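Local atomic coordinates of glycoside hydrolase family 31 (PDB entry 5I0F), a protein that breaks down cycloalternan, a cyclic glucose oligosaccharide, as a glycoside hydrolase of family 31 that works through a covalent intermediate. Residues A[8-13]-A[474-479]; A[176-181]-A[185-190]; A[195-200]-A[206-211]. All blocks are in the same frame, centred on the assembly; numbering follows the deposited sequence.

Contact 1: residues A[8-13]-A[474-479]; sequences GIEHPY and GSDLRY
Glu10 has its CG turned opposite its own carbonyl carbon (chi1 -59°) and an extended chain beyond, which carries the carboxylate across to the turn at Gly474 and Ser475. Ser475 holds its OG between its backbone N and carbonyl carbon (chi1 72°), on the side from which OE1 of Glu10 arrives. The backbone N of Ser475 donates to Glu10 OE1 over 2.9 Å in a nearly straight bond, approaching from above the carboxylate plane, about 40° out of it. The hydroxyl adds a second, weak bond: Ser475 OG lies 3.5 Å from Glu10 OE1.

The other oxygen, Glu10 OE2, rests 3.3 Å from Gly474 CA. It also comes within 3.9 Å of Asp476 OD1, an approach of like charges. Arg7 would be expected to ease it, since it forms salt bridges both with Glu10 OE2 and with Asp476 OD2; Arg427 gives Glu10 OE2 a further positive partner.

On the receiving side the backbone is a type I turn from Gly474 to Leu477, closed by a weak bond of 3.4 Å from Leu477 N to Gly474 O. Asn489 donates to that same carbonyl oxygen and ties the turn to helix 485-506. A bound calcium ion lies about 5 Å from the side chain of Ser475, which also touches Asp486 of a calcium site. The result is a glutamate side chain from the N-terminal region accepting a main-chain N-H of a beta turn, beside that ion, in the loop that follows strand 463-466 of the family 31 TIM barrel.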
loop_
_atom_site.group_PDB
_atom_site.type_symbol
_atom_site.label_atom_id
_atom_site.label_comp_id
_atom_site.label_asym_id
_atom_site.label_seq_id
_atom_site.Cartn_x
_atom_site.Cartn_y
_atom_site.Cartn_z
ATOM N N GLY A 8 -11.684 -14.396 -14.315
ATOM C CA GLY A 8 -10.401 -14.983 -14.008
ATOM C C GLY A 8 -10.037 -14.927 -12.535
ATOM O O GLY A 8 -10.900 -14.938 -11.661
ATOM N N ILE A 9 -8.735 -14.870 -12.279
ATOM C CA ILE A 9 -8.207 -14.851 -10.912
ATOM C C ILE A 9 -8.471 -13.472 -10.273
ATOM O O ILE A 9 -8.560 -13.355 -9.041
ATOM C CB ILE A 9 -6.706 -15.225 -10.895
ATOM C CG1 ILE A 9 -6.197 -15.476 -9.462
ATOM C CG2 ILE A 9 -5.862 -14.180 -11.611
ATOM C CD1 ILE A 9 -4.783 -16.041 -9.437
ATOM N N GLU A 10 -8.599 -12.457 -11.123
ATOM C CA GLU A 10 -8.955 -11.074 -10.712
ATOM C C GLU A 10 -7.787 -10.374 -10.002
ATOM O O GLU A 10 -7.973 -9.562 -9.092
ATOM C CB GLU A 10 -10.275 -11.000 -9.932
ATOM C CG GLU A 10 -11.440 -11.553 -10.750
ATOM C CD GLU A 10 -12.779 -11.490 -10.034
ATOM O OE1 GLU A 10 -13.420 -10.409 -10.026
ATOM O OE2 GLU A 10 -13.205 -12.521 -9.468
ATOM N N HIS A 11 -6.581 -10.706 -10.437
ATOM C CA HIS A 11 -5.388 -9.874 -10.190
ATOM C C HIS A 11 -5.705 -8.540 -10.913
ATOM O O HIS A 11 -6.116 -8.562 -12.053
ATOM C CB HIS A 11 -4.165 -10.608 -10.763
ATOM C CG HIS A 11 -2.844 -9.934 -10.541
ATOM N ND1 HIS A 11 -2.584 -8.666 -10.984
ATOM C CD2 HIS A 11 -1.671 -10.400 -10.049
ATOM C CE1 HIS A 11 -1.339 -8.328 -10.684
ATOM N NE2 HIS A 11 -0.756 -9.374 -10.127
ATOM N N PRO A 12 -5.532 -7.372 -10.255
ATOM C CA PRO A 12 -5.983 -6.134 -10.935
ATOM C C PRO A 12 -5.235 -5.732 -12.205
ATOM O O PRO A 12 -5.732 -4.897 -12.961
ATOM C CB PRO A 12 -5.847 -5.057 -9.856
ATOM C CG PRO A 12 -4.944 -5.636 -8.816
ATOM C CD PRO A 12 -5.184 -7.122 -8.848
ATOM N N TYR A 13 -4.038 -6.272 -12.421
ATOM C CA TYR A 13 -3.221 -5.938 -13.571
ATOM C C TYR A 13 -2.824 -7.120 -14.468
ATOM O O TYR A 13 -1.991 -6.959 -15.341
ATOM C CB TYR A 13 -1.962 -5.214 -13.077
ATOM C CG TYR A 13 -2.240 -3.940 -12.303
ATOM C CD1 TYR A 13 -2.677 -2.769 -12.946
ATOM C CD2 TYR A 13 -2.035 -3.882 -10.918
ATOM C CE1 TYR A 13 -2.918 -1.597 -12.230
ATOM C CE2 TYR A 13 -2.272 -2.724 -10.200
ATOM C CZ TYR A 13 -2.722 -1.583 -10.843
ATOM O OH TYR A 13 -2.937 -0.445 -10.066
ATOM N N GLY A 474 -11.514 -10.373 -6.164
ATOM C CA GLY A 474 -12.785 -10.979 -6.563
ATOM C C GLY A 474 -13.876 -9.953 -6.400
ATOM O O GLY A 474 -14.165 -9.523 -5.278
ATOM N N SER A 475 -14.484 -9.547 -7.505
ATOM C CA SER A 475 -15.532 -8.538 -7.454
ATOM C C SER A 475 -16.788 -9.035 -6.707
ATOM O O SER A 475 -17.554 -8.219 -6.199
ATOM C CB SER A 475 -15.900 -8.097 -8.886
ATOM O OG SER A 475 -16.611 -9.147 -9.531
ATOM N N ASP A 476 -16.971 -10.359 -6.632
ATOM C CA ASP A 476 -18.189 -10.974 -6.080
ATOM C C ASP A 476 -17.982 -11.610 -4.701
ATOM O O ASP A 476 -18.866 -12.305 -4.201
ATOM C CB ASP A 476 -18.796 -11.993 -7.053
ATOM C CG ASP A 476 -17.750 -12.910 -7.709
ATOM O OD1 ASP A 476 -16.497 -12.774 -7.465
ATOM O OD2 ASP A 476 -18.197 -13.755 -8.526
ATOM N N LEU A 477 -16.836 -11.340 -4.067
ATOM C CA LEU A 477 -16.631 -11.743 -2.678
ATOM C C LEU A 477 -17.733 -11.113 -1.807
ATOM O O LEU A 477 -18.321 -10.124 -2.206
ATOM C CB LEU A 477 -15.236 -11.336 -2.190
ATOM C CG LEU A 477 -14.011 -11.899 -2.935
ATOM C CD1 LEU A 477 -12.737 -11.521 -2.186
ATOM C CD2 LEU A 477 -14.084 -13.391 -3.165
ATOM N N ARG A 478 -18.016 -11.707 -0.649
ATOM C CA ARG A 478 -19.081 -11.264 0.240
ATOM C C ARG A 478 -18.524 -10.894 1.608
ATOM O O ARG A 478 -17.775 -11.669 2.229
ATOM C CB ARG A 478 -20.118 -12.376 0.430
ATOM C CG ARG A 478 -20.720 -12.902 -0.863
ATOM C CD ARG A 478 -21.777 -13.956 -0.557
ATOM N NE ARG A 478 -22.499 -14.414 -1.759
ATOM C CZ ARG A 478 -23.458 -13.728 -2.392
ATOM N NH1 ARG A 478 -24.033 -14.243 -3.482
ATOM N NH2 ARG A 478 -23.852 -12.536 -1.959
ATOM N N TYR A 479 -18.943 -9.735 2.091
ATOM C CA TYR A 479 -18.566 -9.228 3.401
ATOM C C TYR A 479 -19.816 -9.125 4.272
ATOM O O TYR A 479 -20.930 -8.889 3.778
ATOM C CB TYR A 479 -17.911 -7.861 3.264
ATOM C CG TYR A 479 -16.526 -7.871 2.636
ATOM C CD1 TYR A 479 -16.351 -7.875 1.253
ATOM C CD2 TYR A 479 -15.392 -7.843 3.429
ATOM C CE1 TYR A 479 -15.073 -7.881 0.683
ATOM C CE2 TYR A 479 -14.120 -7.825 2.877
ATOM C CZ TYR A 479 -13.955 -7.834 1.504
ATOM O OH TYR A 479 -12.658 -7.836 1.015
#

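Contact 2: residues A[176-181]-A[185-190]; sequences VGFGER and LDQRGL
No direct hydrogen bond joins Gly177 to Leu185; a single water stands between their backbones, accepting from Gly177 N at 2.8 Å and donating to Leu185 O at 2.8 Å. Beside it Val176 and Leu185 make an apolar contact. Val176 CG1 lies 3.7 Å from Leu185 CD1, the two branched side chains set at a slant, while Val176 CG2 sits 3.6 Å from Leu185 O.

Gln187 CG, beside its backbone N (chi1 -63°), lies at the edge of the Phe178 ring, close to the ring plane and 4.0 Å from Phe178 CD2. The bend at chi2 (-77°) then turns the amide, 70° from that ring, toward Arg181, where Gln187 NE2 packs against CB; the same nitrogen is hydrogen-bonded to Gln184 O. Arg181 curls back on its own segment, its NE and NH2 both donating to Phe178 O, a side-on grip on one oxygen that, with Asp193 O on NH2, holds the guanidinium in place.

Asp186 OD1 accepts from Arg188 N in an Asx turn. Strand 174-179, an outer strand of its sheet, is flanked here by strand 212-219, which pairs with it; Leu192 of strand 191-194 packs on Phe178 and Gln187, and helix 537-551 touches Leu185.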
loop_
_atom_site.group_PDB
_atom_site.type_symbol
_atom_site.label_atom_id
_atom_site.label_comp_id
_atom_site.label_asym_id
_atom_site.label_seq_id
_atom_site.Cartn_x
_atom_site.Cartn_y
_atom_site.Cartn_z
ATOM N N VAL A 176 -1.921 16.967 -8.110
ATOM C CA VAL A 176 -1.217 16.216 -7.060
ATOM C C VAL A 176 -2.232 15.446 -6.248
ATOM O O VAL A 176 -3.220 16.009 -5.777
ATOM C CB VAL A 176 -0.404 17.140 -6.152
ATOM C CG1 VAL A 176 0.281 16.346 -5.051
ATOM C CG2 VAL A 176 0.616 17.909 -6.974
ATOM N N GLY A 177 -1.983 14.150 -6.097
ATOM C CA GLY A 177 -2.838 13.307 -5.298
ATOM C C GLY A 177 -2.884 11.873 -5.766
ATOM O O GLY A 177 -1.876 11.296 -6.226
ATOM N N PHE A 178 -4.087 11.325 -5.664
ATOM C CA PHE A 178 -4.388 9.927 -5.913
ATOM C C PHE A 178 -3.730 8.982 -4.906
ATOM O O PHE A 178 -3.524 7.794 -5.208
ATOM C CB PHE A 178 -4.051 9.541 -7.351
ATOM C CG PHE A 178 -4.659 10.458 -8.383
ATOM C CD1 PHE A 178 -6.023 10.470 -8.592
ATOM C CD2 PHE A 178 -3.863 11.284 -9.163
ATOM C CE1 PHE A 178 -6.585 11.294 -9.533
ATOM C CE2 PHE A 178 -4.428 12.097 -10.129
ATOM C CZ PHE A 178 -5.790 12.116 -10.307
ATOM N N GLY A 179 -3.446 9.516 -3.711
ATOM C CA GLY A 179 -2.842 8.763 -2.626
ATOM C C GLY A 179 -1.327 8.789 -2.698
ATOM O O GLY A 179 -0.726 9.702 -3.257
ATOM N N GLU A 180 -0.709 7.766 -2.118
ATOM C CA GLU A 180 0.758 7.662 -2.115
ATOM C C GLU A 180 1.232 7.215 -3.511
ATOM O O GLU A 180 0.869 6.128 -3.987
ATOM C CB GLU A 180 1.194 6.690 -1.025
ATOM C CG GLU A 180 2.700 6.388 -0.949
ATOM C CD GLU A 180 3.008 5.319 0.071
ATOM O OE1 GLU A 180 2.220 4.327 0.144
ATOM O OE2 GLU A 180 4.036 5.449 0.807
ATOM N N ARG A 181 2.040 8.055 -4.159
ATOM C CA ARG A 181 2.552 7.757 -5.492
ATOM C C ARG A 181 4.064 7.842 -5.495
ATOM O O ARG A 181 4.648 8.652 -4.785
ATOM C CB ARG A 181 1.942 8.697 -6.552
ATOM C CG ARG A 181 0.424 8.645 -6.636
ATOM C CD ARG A 181 -0.021 7.365 -7.328
ATOM N NE ARG A 181 -1.410 7.045 -7.065
ATOM C CZ ARG A 181 -2.108 6.092 -7.693
ATOM N NH1 ARG A 181 -1.574 5.350 -8.662
ATOM N NH2 ARG A 181 -3.365 5.899 -7.340
ATOM N N LEU A 185 5.539 13.738 -8.490
ATOM C CA LEU A 185 4.631 14.573 -7.697
ATOM C C LEU A 185 3.431 15.051 -8.517
ATOM O O LEU A 185 2.272 14.904 -8.091
ATOM C CB LEU A 185 5.378 15.789 -7.135
ATOM C CG LEU A 185 4.584 16.870 -6.391
ATOM C CD1 LEU A 185 3.958 16.288 -5.150
ATOM C CD2 LEU A 185 5.457 18.068 -6.031
ATOM N N ASP A 186 3.724 15.645 -9.677
ATOM C CA ASP A 186 2.692 16.157 -10.568
ATOM C C ASP A 186 2.267 15.013 -11.493
ATOM O O ASP A 186 3.042 14.538 -12.326
ATOM C CB ASP A 186 3.244 17.359 -11.350
ATOM C CG ASP A 186 2.204 18.066 -12.196
ATOM O OD1 ASP A 186 1.017 17.633 -12.299
ATOM O OD2 ASP A 186 2.620 19.085 -12.793
ATOM N N GLN A 187 1.031 14.568 -11.335
ATOM C CA GLN A 187 0.495 13.486 -12.129
ATOM C C GLN A 187 -0.026 13.914 -13.512
ATOM O O GLN A 187 -0.402 13.067 -14.327
ATOM C CB GLN A 187 -0.609 12.794 -11.348
ATOM C CG GLN A 187 -0.092 12.145 -10.071
ATOM C CD GLN A 187 0.628 10.849 -10.341
ATOM O OE1 GLN A 187 0.072 9.935 -10.961
ATOM N NE2 GLN A 187 1.867 10.747 -9.872
ATOM N N ARG A 188 -0.033 15.206 -13.804
ATOM C CA ARG A 188 -0.458 15.648 -15.151
ATOM C C ARG A 188 0.380 14.994 -16.239
ATOM O O ARG A 188 1.612 14.926 -16.129
ATOM C CB ARG A 188 -0.411 17.151 -15.280
ATOM C CG ARG A 188 -1.023 17.630 -16.586
ATOM C CD ARG A 188 -1.205 19.133 -16.606
ATOM N NE ARG A 188 -1.945 19.489 -17.808
ATOM C CZ ARG A 188 -2.549 20.649 -18.022
ATOM N NH1 ARG A 188 -2.520 21.622 -17.109
ATOM N NH2 ARG A 188 -3.216 20.817 -19.165
ATOM N N GLY A 189 -0.296 14.510 -17.286
ATOM C CA GLY A 189 0.360 13.777 -18.365
ATOM C C GLY A 189 0.340 12.257 -18.245
ATOM O O GLY A 189 0.723 11.563 -19.189
ATOM N N LEU A 190 -0.082 11.740 -17.087
ATOM C CA LEU A 190 -0.041 10.320 -16.797
ATOM C C LEU A 190 -1.439 9.711 -16.855
ATOM O O LEU A 190 -2.447 10.414 -16.661
ATOM C CB LEU A 190 0.553 10.064 -15.398
ATOM C CG LEU A 190 1.973 10.571 -15.104
ATOM C CD1 LEU A 190 2.408 10.142 -13.694
ATOM C CD2 LEU A 190 2.958 10.094 -16.159
HETATM O O HOH W 1 0.555 13.107 -6.828
#

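Contact 3: residues A[195-200]-A[206-211]; sequences VVFEQY and HHRTYL. With GLC (alpha-D-glucopyranose), chain B.
The backbones of 195-200 and 206-211 run at 112° to each other and come closest at Phe197 and Tyr210, whose CA atoms are 5.1 Å apart. Phe197 N makes a weak bond to Thr209 O, and Tyr210 CA offers a CH contact to Phe197 O. Nearby, a water accepts from Thr209 N and donates to Val195 O. Thr209 OG1 accepts from Leu211 N in an ST turn, and is also bonded to Glu180 O.

Gln199 meets both His206 and Arg208. With its CG opposite the backbone N and a bend at chi2, its amide lies over a face of the His206 ring, the two planes 19° apart and stacked. Gln199 OE1 takes a bond from Arg208 NH1 at 2.9 Å; the oxygen lies close to the guanidinium plane, whereas the donor is tilted 35° from the amide carbonyl plane. Gln199 NE2 is held by Lys201 O. The Arg208 chain runs alongside Phe197, with CD 4.0 Å from CE2 of that ring.

This is a loop with a short helix, 203-206, in its middle, bridging strands 191-194 and 212-219, and its Glu198 and Tyr200 line the glycan pocket. There Glu198 OE2 accepts a very short bond from O6 of the glucose (2.5 Å) and a weak one from O4. The Tyr200 ring turns one face to the same sugar, with O5 about 4.0 Å above its plane.

Glu198 CG meets the edge of the Tyr210 ring, 3.8 Å from CE1. A second water, donating to Glu198 OE2 and accepting from Tyr210 OH at 2.7 Å, couples the sugar-binding carboxylate to that phenol, which is also bonded to Asp532 N.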
loop_
_atom_site.group_PDB
_atom_site.type_symbol
_atom_site.label_atom_id
_atom_site.label_comp_id
_atom_site.label_asym_id
_atom_site.label_seq_id
_atom_site.Cartn_x
_atom_site.Cartn_y
_atom_site.Cartn_z
ATOM N N VAL A 195 -6.472 1.404 -7.179
ATOM C CA VAL A 195 -6.833 0.074 -6.698
ATOM C C VAL A 195 -5.734 -0.368 -5.736
ATOM O O VAL A 195 -4.550 -0.207 -6.026
ATOM C CB VAL A 195 -7.052 -0.940 -7.854
ATOM C CG1 VAL A 195 -5.795 -1.200 -8.681
ATOM C CG2 VAL A 195 -7.604 -2.260 -7.323
ATOM N N VAL A 196 -6.127 -0.888 -4.582
ATOM C CA VAL A 196 -5.150 -1.325 -3.594
ATOM C C VAL A 196 -4.412 -2.529 -4.215
ATOM O O VAL A 196 -5.040 -3.450 -4.752
ATOM C CB VAL A 196 -5.837 -1.694 -2.281
ATOM C CG1 VAL A 196 -4.883 -2.387 -1.336
ATOM C CG2 VAL A 196 -6.467 -0.454 -1.644
ATOM N N PHE A 197 -3.085 -2.486 -4.214
ATOM C CA PHE A 197 -2.296 -3.579 -4.822
ATOM C C PHE A 197 -0.938 -3.705 -4.165
ATOM O O PHE A 197 -0.324 -2.690 -3.787
ATOM C CB PHE A 197 -2.128 -3.361 -6.337
ATOM C CG PHE A 197 -1.301 -4.421 -7.002
ATOM C CD1 PHE A 197 -1.792 -5.710 -7.130
ATOM C CD2 PHE A 197 -0.034 -4.164 -7.453
ATOM C CE1 PHE A 197 -1.049 -6.708 -7.730
ATOM C CE2 PHE A 197 0.729 -5.164 -8.049
ATOM C CZ PHE A 197 0.226 -6.451 -8.175
ATOM N N GLU A 198 -0.470 -4.939 -4.022
ATOM C CA GLU A 198 0.872 -5.186 -3.517
ATOM C C GLU A 198 1.893 -5.312 -4.653
ATOM O O GLU A 198 2.069 -6.388 -5.220
ATOM C CB GLU A 198 0.939 -6.423 -2.622
ATOM C CG GLU A 198 2.276 -6.459 -1.888
ATOM C CD GLU A 198 2.884 -7.834 -1.683
ATOM O OE1 GLU A 198 2.147 -8.828 -1.493
ATOM O OE2 GLU A 198 4.137 -7.886 -1.656
ATOM N N GLN A 199 2.552 -4.200 -4.978
ATOM C CA GLN A 199 3.664 -4.186 -5.923
ATOM C C GLN A 199 4.938 -4.348 -5.126
ATOM O O GLN A 199 5.330 -3.418 -4.384
ATOM C CB GLN A 199 3.669 -2.889 -6.745
ATOM C CG GLN A 199 4.863 -2.706 -7.666
ATOM C CD GLN A 199 5.056 -3.839 -8.629
ATOM O OE1 GLN A 199 4.124 -4.245 -9.322
ATOM N NE2 GLN A 199 6.259 -4.369 -8.676
ATOM N N TYR A 200 5.568 -5.522 -5.255
ATOM C CA TYR A 200 6.763 -5.844 -4.480
ATOM C C TYR A 200 7.957 -5.202 -5.177
ATOM O O TYR A 200 8.421 -5.694 -6.191
ATOM C CB TYR A 200 6.958 -7.358 -4.294
ATOM C CG TYR A 200 8.277 -7.772 -3.638
ATOM C CD1 TYR A 200 8.607 -7.377 -2.338
ATOM C CD2 TYR A 200 9.187 -8.579 -4.317
ATOM C CE1 TYR A 200 9.815 -7.761 -1.746
ATOM C CE2 TYR A 200 10.384 -8.975 -3.732
ATOM C CZ TYR A 200 10.705 -8.560 -2.451
ATOM O OH TYR A 200 11.888 -8.963 -1.869
ATOM N N HIS A 206 6.680 0.843 -11.938
ATOM C CA HIS A 206 5.441 0.196 -12.403
ATOM C C HIS A 206 4.190 1.052 -12.264
ATOM O O HIS A 206 3.122 0.651 -12.736
ATOM C CB HIS A 206 5.249 -1.130 -11.667
ATOM C CG HIS A 206 6.292 -2.149 -12.007
ATOM N ND1 HIS A 206 7.396 -2.375 -11.216
ATOM C CD2 HIS A 206 6.404 -2.994 -13.063
ATOM C CE1 HIS A 206 8.147 -3.319 -11.765
ATOM N NE2 HIS A 206 7.570 -3.705 -12.889
ATOM N N HIS A 207 4.302 2.213 -11.617
ATOM C CA HIS A 207 3.169 3.168 -11.480
ATOM C C HIS A 207 1.977 2.573 -10.712
ATOM O O HIS A 207 0.818 2.741 -11.095
ATOM C CB HIS A 207 2.733 3.697 -12.874
ATOM C CG HIS A 207 3.877 4.190 -13.703
ATOM N ND1 HIS A 207 4.486 5.404 -13.477
ATOM C CD2 HIS A 207 4.546 3.619 -14.734
ATOM C CE1 HIS A 207 5.481 5.564 -14.332
ATOM N NE2 HIS A 207 5.535 4.497 -15.111
ATOM N N ARG A 208 2.274 1.900 -9.609
ATOM C CA ARG A 208 1.268 1.260 -8.771
ATOM C C ARG A 208 1.523 1.660 -7.324
ATOM O O ARG A 208 2.547 2.273 -7.018
ATOM C CB ARG A 208 1.369 -0.257 -8.929
ATOM C CG ARG A 208 0.971 -0.741 -10.316
ATOM C CD ARG A 208 1.466 -2.158 -10.543
ATOM N NE ARG A 208 1.205 -2.618 -11.886
ATOM C CZ ARG A 208 1.892 -3.567 -12.533
ATOM N NH1 ARG A 208 2.944 -4.193 -11.994
ATOM N NH2 ARG A 208 1.524 -3.887 -13.763
ATOM N N THR A 209 0.585 1.334 -6.450
ATOM C CA THR A 209 0.705 1.711 -5.047
ATOM C C THR A 209 -0.133 0.796 -4.134
ATOM O O THR A 209 -1.180 0.236 -4.544
ATOM C CB THR A 209 0.301 3.209 -4.851
ATOM O OG1 THR A 209 0.449 3.585 -3.479
ATOM C CG2 THR A 209 -1.122 3.473 -5.273
ATOM N N TYR A 210 0.344 0.697 -2.901
ATOM C CA TYR A 210 -0.353 0.082 -1.802
ATOM C C TYR A 210 -1.486 0.946 -1.236
ATOM O O TYR A 210 -2.389 0.419 -0.569
ATOM C CB TYR A 210 0.580 -0.152 -0.613
ATOM C CG TYR A 210 1.881 -0.883 -0.822
ATOM C CD1 TYR A 210 1.953 -2.273 -0.733
ATOM C CD2 TYR A 210 3.064 -0.173 -1.007
ATOM C CE1 TYR A 210 3.177 -2.946 -0.876
ATOM C CE2 TYR A 210 4.286 -0.827 -1.140
ATOM C CZ TYR A 210 4.344 -2.212 -1.087
ATOM O OH TYR A 210 5.565 -2.881 -1.182
ATOM N N LEU A 211 -1.404 2.257 -1.459
ATOM C CA LEU A 211 -2.242 3.239 -0.763
ATOM C C LEU A 211 -2.791 4.290 -1.743
ATOM O O LEU A 211 -2.414 5.488 -1.689
ATOM C CB LEU A 211 -1.416 3.895 0.346
ATOM C CG LEU A 211 -2.136 4.270 1.637
ATOM C CD1 LEU A 211 -1.160 4.924 2.614
ATOM C CD2 LEU A 211 -3.309 5.191 1.380
HETATM C C1 GLC B . 8.569 -10.675 0.554
HETATM C C2 GLC B . 8.554 -9.336 1.297
HETATM C C3 GLC B . 7.191 -9.090 1.930
HETATM C C4 GLC B . 6.116 -9.140 0.855
HETATM C C5 GLC B . 6.187 -10.521 0.198
HETATM C C6 GLC B . 5.143 -10.720 -0.888
HETATM O O2 GLC B . 9.591 -9.327 2.282
HETATM O O3 GLC B . 7.190 -7.806 2.575
HETATM O O4 GLC B . 4.819 -8.884 1.431
HETATM O O5 GLC B . 7.488 -10.743 -0.379
HETATM O O6 GLC B . 5.435 -9.949 -2.063
HETATM O O HOH W 2 -1.978 0.088 -7.556
HETATM O O HOH W 3 5.586 -5.549 -1.264
#

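Overall arrangement
Contact 3 is the one that reaches the sugar, and the other two lie on different sides of it. Contact 1 has its centre about 16 Å from that of contact 3, yet they touch: His11 CE1 packs 3.4 Å from Phe197 CE1, and the ring of Tyr13 makes a cation-pi contact with Arg208. Contact 2, centred about 14 Å from contact 3, joins it through a probable backbone hydrogen bond, Glu180 N to Leu211 O (2.9 Å), and Arg181 CZ packs 3.7 Å from Thr209 CG2. Contacts 1 and 2 do not meet; their centres are about 26 Å apart and their nearest atoms about 6 Å. The pocket loop at 195-211 is thus bordered by the N-terminal segment and by residues 176-181.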